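Local structure of bromodomain adjacent to zinc finger domain protein 2B (Homo sapiens, 6FI1) at residues A[25-30]-A[48-53]. The protein probably reads histone tails in chromatin, its PHD finger, the domain present here, being a small zinc-binding module that in relatives recognises the histone H3 N-terminus. Sequence-based numbering, arbitrary orientation.
Sequences DGCDKG and WFCPAC. With ZN (zinc ion), chain D; D3H (~{N}-(4-aminophenyl)-2-azanyl-ethanamide), chain E.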
ATOM      1  N   ASP A  25       6.861   1.357   1.563  1.00 60.65           N
ATOM      2  CA  ASP A  25       8.040   1.544   2.427  1.00 64.88           C
ATOM      3  C   ASP A  25       8.641   2.929   2.440  1.00 65.32           C
ATOM      4  O   ASP A  25       9.568   3.173   3.198  1.00 68.93           O
ATOM      5  CB  ASP A  25       9.114   0.528   2.088  1.00 69.07           C
ATOM      6  CG  ASP A  25       8.702  -0.858   2.470  1.00 70.04           C
ATOM      7  OD1 ASP A  25       8.673  -1.156   3.696  1.00 73.28           O
ATOM      8  OD2 ASP A  25       8.377  -1.625   1.550  1.00 68.70           O
ATOM      9  N   GLY A  26       8.129   3.821   1.596  1.00 65.03           N
ATOM     10  CA  GLY A  26       8.426   5.239   1.686  1.00 66.43           C
ATOM     11  C   GLY A  26       7.715   5.866   2.862  1.00 64.82           C
ATOM     12  O   GLY A  26       8.350   6.230   3.858  1.00 67.79           O
ATOM     13  N   CYS A  27       6.394   5.934   2.740  1.00 62.01           N
ATOM     14  CA  CYS A  27       5.517   6.692   3.627  1.00 62.91           C
ATOM     15  C   CYS A  27       4.684   5.836   4.586  1.00 61.79           C
ATOM     16  O   CYS A  27       3.763   6.340   5.223  1.00 58.63           O
ATOM     17  CB  CYS A  27       4.567   7.492   2.754  1.00 63.34           C
ATOM     18  SG  CYS A  27       3.458   6.439   1.802  1.00 65.53           S
ATOM     19  N   ASP A  28       4.975   4.539   4.654  1.00 63.37           N
ATOM     20  CA  ASP A  28       4.229   3.592   5.487  1.00 63.84           C
ATOM     21  C   ASP A  28       2.737   3.485   5.218  1.00 59.43           C
ATOM     22  O   ASP A  28       2.039   2.965   6.065  1.00 64.62           O
ATOM     23  CB  ASP A  28       4.492   3.844   6.987  1.00 70.62           C
ATOM     24  CG  ASP A  28       5.864   3.351   7.435  1.00 78.63           C
ATOM     25  OD1 ASP A  28       6.450   2.475   6.739  1.00 83.75           O
ATOM     26  OD2 ASP A  28       6.345   3.834   8.493  1.00 82.16           O
ATOM     27  N   LYS A  29       2.243   3.884   4.044  1.00 54.53           N
ATOM     28  CA  LYS A  29       0.804   3.818   3.770  1.00 51.95           C
ATOM     29  C   LYS A  29       0.465   2.550   3.052  1.00 47.69           C
ATOM     30  O   LYS A  29       1.296   1.947   2.443  1.00 47.18           O
ATOM     31  CB  LYS A  29       0.322   4.957   2.885  1.00 55.93           C
ATOM     32  CG  LYS A  29       0.078   6.283   3.563  1.00 59.32           C
ATOM     33  CD  LYS A  29      -0.391   7.272   2.511  1.00 63.31           C
ATOM     34  CE  LYS A  29      -0.616   8.649   3.097  1.00 70.22           C
ATOM     35  NZ  LYS A  29       0.671   9.406   3.213  1.00 74.48           N
ATOM     36  N   GLY A  30      -0.804   2.208   3.067  1.00 47.02           N
ATOM     37  CA  GLY A  30      -1.289   0.919   2.621  1.00 43.92           C
ATOM     38  C   GLY A  30      -2.241   1.147   1.496  1.00 40.88           C
ATOM     39  O   GLY A  30      -2.847   2.188   1.391  1.00 37.63           O
ATOM     40  N   TRP A  48       7.916  -2.013  -1.824  1.00 74.05           N
ATOM     41  CA  TRP A  48       6.858  -1.276  -2.506  1.00 72.57           C
ATOM     42  C   TRP A  48       6.972   0.237  -2.280  1.00 70.42           C
ATOM     43  O   TRP A  48       6.903   0.738  -1.156  1.00 69.26           O
ATOM     44  CB  TRP A  48       5.499  -1.766  -1.996  1.00 73.63           C
ATOM     45  CG  TRP A  48       4.343  -1.035  -2.556  1.00 73.17           C
ATOM     46  CD1 TRP A  48       3.398  -0.304  -1.883  1.00 72.08           C
ATOM     47  CD2 TRP A  48       4.021  -0.948  -3.921  1.00 74.22           C
ATOM     48  NE1 TRP A  48       2.500   0.230  -2.768  1.00 71.34           N
ATOM     49  CE2 TRP A  48       2.868  -0.151  -4.030  1.00 73.94           C
ATOM     50  CE3 TRP A  48       4.597  -1.476  -5.078  1.00 76.65           C
ATOM     51  CZ2 TRP A  48       2.287   0.128  -5.254  1.00 77.87           C
ATOM     52  CZ3 TRP A  48       4.022  -1.211  -6.273  1.00 76.67           C
ATOM     53  CH2 TRP A  48       2.880  -0.422  -6.367  1.00 77.75           C
ATOM     54  N   PHE A  49       7.144   0.974  -3.355  1.00 67.90           N
ATOM     55  CA  PHE A  49       7.036   2.395  -3.262  1.00 64.69           C
ATOM     56  C   PHE A  49       5.765   2.799  -3.970  1.00 62.65           C
ATOM     57  O   PHE A  49       5.543   2.425  -5.129  1.00 61.27           O
ATOM     58  CB  PHE A  49       8.276   3.027  -3.806  1.00 66.11           C
ATOM     59  CG  PHE A  49       9.487   2.707  -2.986  1.00 70.59           C
ATOM     60  CD1 PHE A  49       9.780   3.437  -1.828  1.00 70.38           C
ATOM     61  CD2 PHE A  49      10.333   1.646  -3.337  1.00 71.93           C
ATOM     62  CE1 PHE A  49      10.903   3.131  -1.060  1.00 70.76           C
ATOM     63  CE2 PHE A  49      11.452   1.354  -2.574  1.00 72.35           C
ATOM     64  CZ  PHE A  49      11.733   2.096  -1.434  1.00 72.04           C
ATOM     65  N   CYS A  50       4.925   3.520  -3.222  1.00 62.16           N
ATOM     66  CA  CYS A  50       3.610   3.948  -3.664  1.00 62.79           C
ATOM     67  C   CYS A  50       3.793   4.963  -4.782  1.00 66.07           C
ATOM     68  O   CYS A  50       4.866   5.561  -4.913  1.00 67.56           O
ATOM     69  CB  CYS A  50       2.793   4.570  -2.519  1.00 61.01           C
ATOM     70  SG  CYS A  50       3.153   6.304  -2.152  1.00 63.59           S
ATOM     71  N   PRO A  51       2.749   5.158  -5.595  1.00 70.84           N
ATOM     72  CA  PRO A  51       2.827   6.100  -6.721  1.00 73.55           C
ATOM     73  C   PRO A  51       3.262   7.522  -6.312  1.00 70.81           C
ATOM     74  O   PRO A  51       4.038   8.160  -7.022  1.00 69.12           O
ATOM     75  CB  PRO A  51       1.390   6.106  -7.274  1.00 74.03           C
ATOM     76  CG  PRO A  51       0.715   4.898  -6.687  1.00 72.30           C
ATOM     77  CD  PRO A  51       1.371   4.656  -5.388  1.00 72.49           C
ATOM     78  N   ALA A  52       2.765   7.994  -5.171  1.00 70.88           N
ATOM     79  CA  ALA A  52       3.087   9.341  -4.682  1.00 74.61           C
ATOM     80  C   ALA A  52       4.557   9.468  -4.368  1.00 74.92           C
ATOM     81  O   ALA A  52       5.167  10.475  -4.705  1.00 75.48           O
ATOM     82  CB  ALA A  52       2.259   9.707  -3.456  1.00 74.53           C
ATOM     83  N   CYS A  53       5.112   8.440  -3.731  1.00 74.10           N
ATOM     84  CA  CYS A  53       6.527   8.449  -3.346  1.00 78.42           C
ATOM     85  C   CYS A  53       7.485   8.493  -4.545  1.00 79.65           C
ATOM     86  O   CYS A  53       8.500   9.195  -4.511  1.00 82.50           O
ATOM     87  CB  CYS A  53       6.835   7.268  -2.425  1.00 77.18           C
ATOM     88  SG  CYS A  53       6.296   7.594  -0.729  1.00 78.50           S
TER
HETATM   89 ZN    ZN D2002       4.497   6.182  -0.260  1.00 66.08          ZN
HETATM   90  C4  D3H E2003       4.136  -7.434   0.188  1.00 63.66           C
HETATM   91  C5  D3H E2003       2.762  -7.285   0.492  1.00 63.63           C
HETATM   92  C6  D3H E2003       1.893  -8.373   0.466  1.00 64.41           C
HETATM   93  C7  D3H E2003       4.900  -5.202   0.679  1.00 67.54           C
HETATM   94  C8  D3H E2003       6.170  -4.319   0.577  1.00 68.77           C
HETATM   95  N1  D3H E2003       5.083  -6.462   0.189  1.00 63.70           N
HETATM   96  N2  D3H E2003       6.202  -3.286   1.633  1.00 68.96           N
HETATM   97  C3  D3H E2003       4.590  -8.714  -0.147  1.00 64.78           C
HETATM   98  N3  D3H E2003       1.573 -10.694   0.081  1.00 69.79           N
HETATM   99  C2  D3H E2003       3.720  -9.803  -0.186  1.00 64.41           C
HETATM  100  C1  D3H E2003       2.378  -9.639   0.125  1.00 65.22           C
HETATM  101  O1  D3H E2003       3.870  -4.735   1.182  1.00 64.42           O
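The second zinc site of the PHD finger, a Cys4 site built from two cysteine pairs in the cross-brace arrangement of these domains, joins the loop 25-30 to segment 48-53, whose last three residues begin helix 51-57. C27 SG, C50 SG and C53 SG each bind the zinc ion, C27 SG at 2.3 Å, and C24 completes the set. Two of the sulfurs also accept hydrogen bonds from backbone N-H groups. C50 is the N-cap of the helix, its SG accepting from C53 N at 3.3 Å with an N-H...S angle of 156°, while C27 SG receives a weak bond from K29 N. C53 SG, turned beside its own backbone N (chi1 -79°), also packs against the backbone of G26, 4.0 Å from G26 CA.

Beside the metal, D25 N donates to W48 O over 2.8 Å, approaching nearly in line with the carbonyl (C=O...N angle 169°). The D25 carboxylate meets the same residue through OD2, which accepts a weak bond from W48 N at 3.4 Å. D25 OD2 also accepts a hydrogen bond from D3H N2 at 2.7 Å, and W48 CB lies 3.7 Å from D3H C8. The ligand is also hydrogen-bonded to L23 O and E19 O. The F49 ring lies obliquely against G26, its CD1 3.8 Å from G26 N.

With D25 replaced by an alanine, the ligand amine would probably lose its carboxylate partner and W48 N its weak acceptor. A carboxylate holding an amine is consistent with an acidic surface that could receive a basic group of a histone tail. The zinc thiolates, probably stabilised by N-H donors, join the two segments, so that D25 and W48, which both touch the ligand, are held next to each other.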